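Epf (Streptococcus pyogenes, PDB 4ES8) acts as a cell-surface adhesin that binds to cells through an N-terminal domain containing a carbohydrate-binding module. Local coordinates at residues A[106-111]-A[176-181]; A[283-288]-A[309-314]; A[56-61]-A[69-74]. One frame throughout, in Å; residues are numbered along the deposited sequence. Where two conformers were deposited one is given.

Interaction 1: residues A[106-111]-A[176-181]; sequences KSLIKD and ISFRTL
T180 and D111 bury more of their surface in this contact than any other residue of the two segments, and one hydroxyl does most of the joining. T180 OG1 donates to I109 O at 2.6 Å, tilted 17° from the carbonyl plane. The same oxygen also takes a weak hydrogen bond from D111 N, 2.9 Å from OG1, and is hydrogen-bonded to H112 N, so one hydroxyl gathers the backbone of I109, D111 and H112. With chi1 at 54°, OG1 sits between the backbone N and carbonyl carbon of T180, while the methyl is left to face L108; CG2 lies 3.8 Å from L108 CD1, and that leucine methyl also touches the ring edge of F178. Here the loop 106-111 bridges the two antiparallel sheets of the N-terminal beta-sandwich, leaving strand 97-105 of one sheet and entering strand 113-123 of the other, next to strand 172-180. D111 takes a positive phi of 68° where the chain bends; its N also makes a second weak bond, D111 N to T180 O at 3.0 Å. Its carboxylate lies alongside R179: OD1 rests 3.4 Å from R179 CD, but the carboxylate and guanidinium planes are steeply turned and no N-H points at the oxygen. R179 NE instead forms a salt bridge with D113. A water donates to both D111 OD1 (2.7 Å) and T180 O (2.8 Å), whereas D111 OD2 accepts from the backbone of T243 and N244.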
loop_
_atom_site.group_PDB
_atom_site.type_symbol
_atom_site.label_atom_id
_atom_site.label_comp_id
_atom_site.label_asym_id
_atom_site.label_seq_id
_atom_site.Cartn_x
_atom_site.Cartn_y
_atom_site.Cartn_z
ATOM N N LYS A 106 -5.598 -4.136 3.602
ATOM C CA LYS A 106 -6.757 -4.420 2.781
ATOM C C LYS A 106 -6.278 -4.501 1.316
ATOM O O LYS A 106 -5.076 -4.307 1.024
ATOM C CB LYS A 106 -7.814 -3.307 2.948
ATOM C CG LYS A 106 -8.302 -3.076 4.388
ATOM C CD LYS A 106 -9.174 -4.185 4.915
ATOM C CE LYS A 106 -9.633 -3.919 6.347
ATOM N NZ LYS A 106 -10.547 -2.725 6.435
ATOM N N SER A 107 -7.207 -4.745 0.384
ATOM C CA SER A 107 -6.848 -4.851 -1.026
ATOM C C SER A 107 -6.314 -3.526 -1.555
ATOM O O SER A 107 -7.001 -2.485 -1.470
ATOM C CB SER A 107 -8.053 -5.294 -1.850
ATOM O OG SER A 107 -7.647 -5.623 -3.170
ATOM N N LEU A 108 -5.081 -3.567 -2.100
ATOM C CA LEU A 108 -4.457 -2.363 -2.641
ATOM C C LEU A 108 -4.663 -2.304 -4.156
ATOM O O LEU A 108 -4.977 -3.327 -4.780
ATOM C CB LEU A 108 -2.944 -2.327 -2.295
ATOM C CG LEU A 108 -2.586 -2.519 -0.801
ATOM C CD1 LEU A 108 -1.091 -2.423 -0.590
ATOM C CD2 LEU A 108 -3.318 -1.505 0.085
ATOM N N ILE A 109 -4.514 -1.112 -4.731
ATOM C CA ILE A 109 -4.639 -0.910 -6.174
ATOM C C ILE A 109 -3.265 -1.048 -6.799
ATOM O O ILE A 109 -2.279 -0.542 -6.261
ATOM C CB ILE A 109 -5.275 0.473 -6.482
ATOM C CG1 ILE A 109 -6.734 0.488 -5.973
ATOM C CG2 ILE A 109 -5.234 0.796 -8.001
ATOM C CD1 ILE A 109 -7.345 1.905 -5.911
ATOM N N LYS A 110 -3.203 -1.717 -7.963
ATOM C CA LYS A 110 -1.938 -1.881 -8.688
ATOM C C LYS A 110 -1.397 -0.517 -9.102
ATOM O O LYS A 110 -2.157 0.326 -9.595
ATOM C CB LYS A 110 -2.181 -2.732 -9.946
ATOM C CG LYS A 110 -0.896 -3.033 -10.742
ATOM C CD LYS A 110 -1.136 -3.942 -11.956
ATOM C CE LYS A 110 -1.833 -3.232 -13.103
ATOM N NZ LYS A 110 -1.904 -4.091 -14.326
ATOM N N ASP A 111 -0.087 -0.303 -8.896
ATOM C CA ASP A 111 0.624 0.883 -9.350
ATOM C C ASP A 111 0.197 2.170 -8.611
ATOM O O ASP A 111 0.360 3.261 -9.134
ATOM C CB ASP A 111 0.483 1.046 -10.879
ATOM C CG ASP A 111 1.498 1.939 -11.550
ATOM O OD1 ASP A 111 2.691 1.871 -11.178
ATOM O OD2 ASP A 111 1.113 2.656 -12.493
ATOM N N ILE A 176 7.424 4.220 5.987
ATOM C CA ILE A 176 7.872 3.416 4.850
ATOM C C ILE A 176 6.966 3.706 3.689
ATOM O O ILE A 176 5.749 3.626 3.852
ATOM C CB ILE A 176 7.902 1.901 5.158
ATOM C CG1 ILE A 176 8.817 1.593 6.369
ATOM C CG2 ILE A 176 8.318 1.088 3.900
ATOM C CD1 ILE A 176 8.792 0.131 6.865
ATOM N N SER A 177 7.537 4.068 2.529
ATOM C CA SER A 177 6.703 4.322 1.359
ATOM C C SER A 177 7.072 3.311 0.278
ATOM O O SER A 177 8.200 2.813 0.263
ATOM C CB SER A 177 6.866 5.754 0.861
ATOM O OG SER A 177 8.205 6.062 0.515
ATOM N N PHE A 178 6.109 2.975 -0.590
ATOM C CA PHE A 178 6.362 2.024 -1.661
ATOM C C PHE A 178 5.285 2.161 -2.704
ATOM O O PHE A 178 4.221 2.728 -2.439
ATOM C CB PHE A 178 6.431 0.567 -1.158
ATOM C CG PHE A 178 5.122 0.028 -0.642
ATOM C CD1 PHE A 178 4.663 0.363 0.631
ATOM C CD2 PHE A 178 4.330 -0.797 -1.434
ATOM C CE1 PHE A 178 3.434 -0.121 1.098
ATOM C CE2 PHE A 178 3.107 -1.288 -0.959
ATOM C CZ PHE A 178 2.673 -0.950 0.305
ATOM N N ARG A 179 5.550 1.585 -3.867
ATOM C CA ARG A 179 4.572 1.510 -4.959
ATOM C C ARG A 179 4.211 0.050 -5.190
ATOM O O ARG A 179 5.106 -0.808 -5.240
ATOM C CB ARG A 179 5.170 2.119 -6.252
ATOM C CG ARG A 179 4.252 2.027 -7.459
ATOM C CD ARG A 179 4.773 2.881 -8.620
ATOM N NE ARG A 179 4.477 4.292 -8.347
ATOM C CZ ARG A 179 4.792 5.308 -9.146
ATOM N NH1 ARG A 179 5.443 5.092 -10.284
ATOM N NH2 ARG A 179 4.450 6.546 -8.815
ATOM N N THR A 180 2.909 -0.263 -5.356
ATOM C CA THR A 180 2.546 -1.661 -5.613
ATOM C C THR A 180 2.798 -2.107 -7.068
ATOM O O THR A 180 2.628 -1.321 -8.023
ATOM C CB THR A 180 1.077 -1.858 -5.338
ATOM O OG1 THR A 180 0.331 -0.887 -6.110
ATOM C CG2 THR A 180 0.754 -1.756 -3.849
ATOM N N LEU A 181 3.146 -3.390 -7.223
ATOM C CA LEU A 181 3.325 -4.020 -8.542
ATOM C C LEU A 181 2.103 -4.868 -8.904
ATOM O O LEU A 181 1.966 -5.302 -10.062
ATOM C CB LEU A 181 4.611 -4.886 -8.565
ATOM C CG LEU A 181 5.906 -4.086 -8.394
ATOM C CD1 LEU A 181 7.112 -4.990 -8.298
ATOM C CD2 LEU A 181 6.096 -3.008 -9.504
HETATM O O HOH W 1 3.849 -0.370 -10.358
#

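Interaction 2: residues A[283-288]-A[309-314]; sequences KSLKNK and FEVGID
The side chains of N287 and I313 meet at about a right angle, the amide oxygen resting on the aliphatic branch: N287 OD1 is 3.5 Å from I313 CD1. The asparagine reaches that position because its CG stands opposite the backbone N (chi1 -178°), which carries the amide toward the chain that follows G312. One residue further on, K288 and E310 cross obliquely, each methylene meeting an oxygen: E310 CG lies 3.4 Å from K288 O, and K288 CB lies 3.8 Å from E310 OE1. The charged ends attract only loosely, with K288 NZ and E310 OE1 4.5 Å apart, beyond a salt bridge, with both residues exposed.

V311 supplies the buried part together with L285. Its CB comes within 3.4 Å of K286 O, and V311 CG2 touches L285 CD2 at 4.1 Å. Both aliphatic side chains also lie on L291, so they belong to the same apolar layer. A single weak backbone hydrogen bond ties the segments, K288 N to V311 O at 3.0 Å, bent to 127° at the hydrogen.

The touching parts run 100° apart, so this is no continuation of strand pairing. Chain 283-288 leaves helix 279-284 and passes the exit of strand 307-310 just before entering strand 290-297, its antiparallel neighbour. Strand 307-310 is the edge of a four-stranded antiparallel sheet, in the order 259-264, 248-253, 290-297, 307-310. An all-antiparallel sheet of this sort is consistent with the fibronectin-like domain of the adhesin, the helical link being a local feature.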
loop_
_atom_site.group_PDB
_atom_site.type_symbol
_atom_site.label_atom_id
_atom_site.label_comp_id
_atom_site.label_asym_id
_atom_site.label_seq_id
_atom_site.Cartn_x
_atom_site.Cartn_y
_atom_site.Cartn_z
ATOM N N LYS A 283 -23.658 21.180 -28.123
ATOM C CA LYS A 283 -24.161 22.278 -28.947
ATOM C C LYS A 283 -23.731 23.633 -28.373
ATOM O O LYS A 283 -23.530 24.573 -29.147
ATOM C CB LYS A 283 -25.690 22.185 -29.024
ATOM C CG LYS A 283 -26.333 23.124 -30.025
ATOM C CD LYS A 283 -27.841 23.143 -29.824
ATOM C CE LYS A 283 -28.538 24.056 -30.791
ATOM N NZ LYS A 283 -28.214 23.733 -32.204
ATOM N N SER A 284 -23.589 23.726 -27.022
ATOM C CA SER A 284 -23.227 24.955 -26.305
ATOM C C SER A 284 -21.718 25.283 -26.335
ATOM O O SER A 284 -21.365 26.421 -26.025
ATOM C CB SER A 284 -23.698 24.887 -24.857
ATOM O OG SER A 284 -25.115 24.846 -24.781
ATOM N N LEU A 285 -20.832 24.321 -26.702
ATOM C CA LEU A 285 -19.388 24.609 -26.773
ATOM C C LEU A 285 -19.101 25.729 -27.758
ATOM O O LEU A 285 -19.706 25.767 -28.837
ATOM C CB LEU A 285 -18.577 23.370 -27.196
ATOM C CG LEU A 285 -18.588 22.162 -26.254
ATOM C CD1 LEU A 285 -17.906 20.990 -26.924
ATOM C CD2 LEU A 285 -17.903 22.492 -24.907
ATOM N N LYS A 286 -18.205 26.650 -27.383
ATOM C CA LYS A 286 -17.836 27.761 -28.244
ATOM C C LYS A 286 -16.465 27.550 -28.864
ATOM O O LYS A 286 -15.597 26.904 -28.273
ATOM C CB LYS A 286 -17.881 29.090 -27.475
ATOM C CG LYS A 286 -19.309 29.528 -27.188
ATOM C CD LYS A 286 -19.392 30.637 -26.132
ATOM C CE LYS A 286 -19.007 30.178 -24.745
ATOM N NZ LYS A 286 -19.374 31.191 -23.720
ATOM N N ASN A 287 -16.258 28.100 -30.068
ATOM C CA ASN A 287 -14.966 27.998 -30.729
ATOM C C ASN A 287 -13.875 28.621 -29.845
ATOM O O ASN A 287 -14.094 29.678 -29.242
ATOM C CB ASN A 287 -15.001 28.673 -32.105
ATOM C CG ASN A 287 -13.704 28.576 -32.873
ATOM O OD1 ASN A 287 -12.990 27.564 -32.834
ATOM N ND2 ASN A 287 -13.358 29.647 -33.564
ATOM N N LYS A 288 -12.749 27.900 -29.670
ATOM C CA LYS A 288 -11.604 28.353 -28.859
ATOM C C LYS A 288 -11.936 28.472 -27.340
ATOM O O LYS A 288 -11.116 28.992 -26.586
ATOM C CB LYS A 288 -11.030 29.683 -29.391
ATOM C CG LYS A 288 -10.438 29.531 -30.794
ATOM C CD LYS A 288 -9.785 30.817 -31.282
ATOM C CE LYS A 288 -9.174 30.662 -32.659
ATOM N NZ LYS A 288 -8.003 29.737 -32.662
ATOM N N PHE A 309 -7.674 23.525 -21.690
ATOM C CA PHE A 309 -7.437 23.267 -23.095
ATOM C C PHE A 309 -8.545 23.936 -23.876
ATOM O O PHE A 309 -9.646 24.131 -23.348
ATOM C CB PHE A 309 -7.317 21.757 -23.426
ATOM C CG PHE A 309 -8.600 20.964 -23.343
ATOM C CD1 PHE A 309 -9.050 20.462 -22.123
ATOM C CD2 PHE A 309 -9.348 20.691 -24.489
ATOM C CE1 PHE A 309 -10.245 19.733 -22.047
ATOM C CE2 PHE A 309 -10.519 19.924 -24.416
ATOM C CZ PHE A 309 -10.963 19.453 -23.199
ATOM N N GLU A 310 -8.259 24.268 -25.137
ATOM C CA GLU A 310 -9.262 24.913 -25.976
ATOM C C GLU A 310 -10.068 23.950 -26.799
ATOM O O GLU A 310 -9.532 22.989 -27.348
ATOM C CB GLU A 310 -8.586 25.890 -26.945
ATOM C CG GLU A 310 -8.195 27.213 -26.303
ATOM C CD GLU A 310 -7.573 28.223 -27.250
ATOM O OE1 GLU A 310 -7.691 28.049 -28.486
ATOM O OE2 GLU A 310 -6.983 29.209 -26.751
ATOM N N VAL A 311 -11.346 24.282 -26.978
ATOM C CA VAL A 311 -12.236 23.633 -27.942
ATOM C C VAL A 311 -11.720 24.070 -29.321
ATOM O O VAL A 311 -11.332 25.223 -29.491
ATOM C CB VAL A 311 -13.718 24.065 -27.725
ATOM C CG1 VAL A 311 -14.641 23.539 -28.831
ATOM C CG2 VAL A 311 -14.243 23.665 -26.358
ATOM N N GLY A 312 -11.712 23.175 -30.283
ATOM C CA GLY A 312 -11.281 23.552 -31.624
ATOM C C GLY A 312 -12.335 23.252 -32.666
ATOM O O GLY A 312 -13.483 22.940 -32.340
ATOM N N ILE A 313 -11.948 23.412 -33.928
ATOM C CA ILE A 313 -12.739 23.077 -35.111
ATOM C C ILE A 313 -12.195 21.727 -35.578
ATOM O O ILE A 313 -10.978 21.592 -35.719
ATOM C CB ILE A 313 -12.646 24.199 -36.203
ATOM C CG1 ILE A 313 -13.141 25.587 -35.687
ATOM C CG2 ILE A 313 -13.329 23.790 -37.527
ATOM C CD1 ILE A 313 -14.667 25.699 -35.226
ATOM N N ASP A 314 -13.074 20.727 -35.761
ATOM C CA ASP A 314 -12.707 19.375 -36.194
ATOM C C ASP A 314 -11.865 19.438 -37.490
ATOM O O ASP A 314 -12.373 19.906 -38.513
ATOM C CB ASP A 314 -13.969 18.512 -36.391
ATOM C CG ASP A 314 -13.724 17.017 -36.532
ATOM O OD1 ASP A 314 -12.630 16.630 -37.013
ATOM O OD2 ASP A 314 -14.642 16.238 -36.213
#

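Interaction 3: residues A[56-61]-A[69-74]; sequences LIPAKD and EHNEVK. With ACT (acetate ion), chain D.
L56 and N71 are joined by a backbone hydrogen bond, N71 N to L56 O, 2.8 Å long and almost straight at the hydrogen (175°), although the donor stands above the carbonyl plane and not on a lone pair. The asparagine side chain then extends the contact. N71 CB lies 3.6 Å from L56 O and 4.0 Å from L56 CB. From there CG is carried away from the backbone N (chi1 -164°), so that the amide runs past P58, the two side chains sliding by one another in opposite senses. At the tip N71 OD1 settles against the proline, 3.5 Å from P58 CA, with the ring N and CG close by as well.

E69 also packs on P58, its chain crossing the ring at about a right angle; E69 CG meets P58 CG at 3.7 Å. The carbonyl of L56 also serves H70: L56 O lies in the plane of the imidazole, at the ring edge, 3.3 Å from H70 CD2. A water links H70 NE2 to L56 N, and D75 hydrogen-bonds ND1, so both ring nitrogens have partners. I57 N donates to an acetate, probably from the crystallisation liquor, which R42 also holds.

Each segment ends in a tight turn: P58 to D61 forms a type I beta-turn, and E72 is the apex of a gamma-turn closed by V73 N to N71 O. The two turns flank strand 68-69, the short outermost strand paired with 76-80. I57 packs on I78 of that partner strand and on W32, and the imidazole of H70 stacks on H55 and meets F44 edge-to-face.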
loop_
_atom_site.group_PDB
_atom_site.type_symbol
_atom_site.label_atom_id
_atom_site.label_comp_id
_atom_site.label_asym_id
_atom_site.label_seq_id
_atom_site.Cartn_x
_atom_site.Cartn_y
_atom_site.Cartn_z
ATOM N N LEU A 56 4.223 -22.143 14.411
ATOM C CA LEU A 56 3.111 -22.777 15.120
ATOM C C LEU A 56 3.137 -22.483 16.613
ATOM O O LEU A 56 4.208 -22.290 17.194
ATOM C CB LEU A 56 3.112 -24.291 14.901
ATOM C CG LEU A 56 3.088 -24.760 13.456
ATOM C CD1 LEU A 56 3.563 -26.197 13.358
ATOM C CD2 LEU A 56 1.701 -24.593 12.827
ATOM N N ILE A 57 1.949 -22.401 17.216
ATOM C CA ILE A 57 1.803 -22.210 18.653
ATOM C C ILE A 57 0.819 -23.319 19.101
ATOM O O ILE A 57 0.178 -23.920 18.224
ATOM C CB ILE A 57 1.380 -20.784 19.057
ATOM C CG1 ILE A 57 -0.030 -20.459 18.510
ATOM C CG2 ILE A 57 2.456 -19.770 18.576
ATOM C CD1 ILE A 57 -0.562 -19.046 18.782
ATOM N N PRO A 58 0.684 -23.614 20.409
ATOM C CA PRO A 58 -0.216 -24.717 20.810
ATOM C C PRO A 58 -1.636 -24.444 20.329
ATOM O O PRO A 58 -2.170 -23.355 20.533
ATOM C CB PRO A 58 -0.083 -24.734 22.340
ATOM C CG PRO A 58 1.299 -24.194 22.588
ATOM C CD PRO A 58 1.387 -23.059 21.587
ATOM N N ALA A 59 -2.240 -25.426 19.614
ATOM C CA ALA A 59 -3.547 -25.204 18.998
ATOM C C ALA A 59 -4.621 -24.743 19.984
ATOM O O ALA A 59 -5.437 -23.910 19.610
ATOM C CB ALA A 59 -4.005 -26.456 18.258
ATOM N N LYS A 60 -4.597 -25.245 21.234
ATOM C CA LYS A 60 -5.613 -24.875 22.232
ATOM C C LYS A 60 -5.486 -23.428 22.731
ATOM O O LYS A 60 -6.435 -22.897 23.327
ATOM C CB LYS A 60 -5.517 -25.812 23.429
ATOM C CG LYS A 60 -6.097 -27.193 23.141
ATOM C CD LYS A 60 -5.893 -28.153 24.303
ATOM C CE LYS A 60 -6.363 -29.554 23.963
ATOM N NZ LYS A 60 -7.832 -29.604 23.729
ATOM N N ASP A 61 -4.325 -22.796 22.475
ATOM C CA ASP A 61 -4.031 -21.474 23.017
ATOM C C ASP A 61 -4.028 -20.334 22.001
ATOM O O ASP A 61 -3.757 -19.189 22.392
ATOM C CB ASP A 61 -2.635 -21.534 23.658
ATOM C CG ASP A 61 -2.488 -22.509 24.828
ATOM O OD1 ASP A 61 -3.527 -22.910 25.408
ATOM O OD2 ASP A 61 -1.342 -22.824 25.194
ATOM N N GLU A 69 4.012 -19.650 23.240
ATOM C CA GLU A 69 5.239 -20.377 22.903
ATOM C C GLU A 69 5.249 -20.919 21.472
ATOM O O GLU A 69 4.206 -21.355 20.950
ATOM C CB GLU A 69 5.484 -21.565 23.865
ATOM C CG GLU A 69 4.477 -22.712 23.768
ATOM C CD GLU A 69 4.255 -23.491 25.053
ATOM O OE1 GLU A 69 4.023 -22.869 26.115
ATOM O OE2 GLU A 69 4.330 -24.735 24.997
ATOM N N HIS A 70 6.449 -20.945 20.872
ATOM C CA HIS A 70 6.665 -21.676 19.613
ATOM C C HIS A 70 6.377 -23.152 19.951
ATOM O O HIS A 70 6.992 -23.691 20.891
ATOM C CB HIS A 70 8.120 -21.491 19.137
ATOM C CG HIS A 70 8.363 -21.922 17.723
ATOM N ND1 HIS A 70 9.638 -21.921 17.182
ATOM C CD2 HIS A 70 7.490 -22.392 16.794
ATOM C CE1 HIS A 70 9.496 -22.345 15.933
ATOM N NE2 HIS A 70 8.224 -22.610 15.648
ATOM N N ASN A 71 5.390 -23.771 19.273
ATOM C CA ASN A 71 4.938 -25.117 19.627
ATOM C C ASN A 71 6.105 -26.084 19.803
ATOM O O ASN A 71 6.964 -26.164 18.933
ATOM C CB ASN A 71 3.974 -25.636 18.589
ATOM C CG ASN A 71 3.209 -26.812 19.119
ATOM O OD1 ASN A 71 2.553 -26.719 20.158
ATOM N ND2 ASN A 71 3.366 -27.953 18.465
ATOM N N GLU A 72 6.109 -26.818 20.947
ATOM C CA GLU A 72 7.087 -27.857 21.326
ATOM C C GLU A 72 8.489 -27.309 21.684
ATOM O O GLU A 72 8.977 -27.543 22.795
ATOM C CB GLU A 72 7.263 -28.941 20.222
ATOM C CG GLU A 72 5.988 -29.593 19.706
ATOM C CD GLU A 72 6.171 -30.634 18.612
ATOM O OE1 GLU A 72 6.662 -30.287 17.510
ATOM O OE2 GLU A 72 5.762 -31.794 18.845
ATOM N N VAL A 73 9.105 -26.553 20.766
ATOM C CA VAL A 73 10.480 -26.081 20.916
ATOM C C VAL A 73 10.592 -24.922 21.940
ATOM O O VAL A 73 11.584 -24.895 22.676
ATOM C CB VAL A 73 11.133 -25.766 19.546
ATOM C CG1 VAL A 73 10.361 -24.720 18.754
ATOM C CG2 VAL A 73 12.614 -25.426 19.664
ATOM N N LYS A 74 9.603 -23.994 22.008
ATOM C CA LYS A 74 9.604 -22.918 23.022
ATOM C C LYS A 74 10.897 -22.050 22.999
ATOM O O LYS A 74 11.320 -21.525 24.051
ATOM C CB LYS A 74 9.394 -23.499 24.460
ATOM C CG LYS A 74 8.204 -24.442 24.594
ATOM C CD LYS A 74 8.003 -24.866 26.048
ATOM C CE LYS A 74 7.714 -26.335 26.182
ATOM N NZ LYS A 74 7.537 -26.722 27.611
HETATM C C ACT D . -1.398 -22.763 15.074
HETATM O O ACT D . -2.223 -21.996 14.534
HETATM O OXT ACT D . -0.212 -22.510 15.345
HETATM C CH3 ACT D . -1.837 -24.173 15.507
HETATM O O HOH W 2 6.507 -24.057 14.120
#

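Along the chain interaction 3 comes first, then interaction 1, then interaction 2, each closing before the next opens. They lie along an elongated molecule: interaction 1 is near its centre, while interactions 2 and 3 are on opposite sides of that centre, about 71 Å apart between centres. Interactions 1 and 3 share the sheet that runs from 68-69 to 154-159, with 172-180 next to the edge strand 154-159 and 68-69 the outermost strand at the opposite edge; their centres are about 33 Å apart. Interaction 2 belongs to the separate four-stranded sheet, its centre about 39 Å from that of interaction 1. Through T243, N244 and D268, interaction 1 also reaches the C-terminal domain, so it sits where the two domains meet.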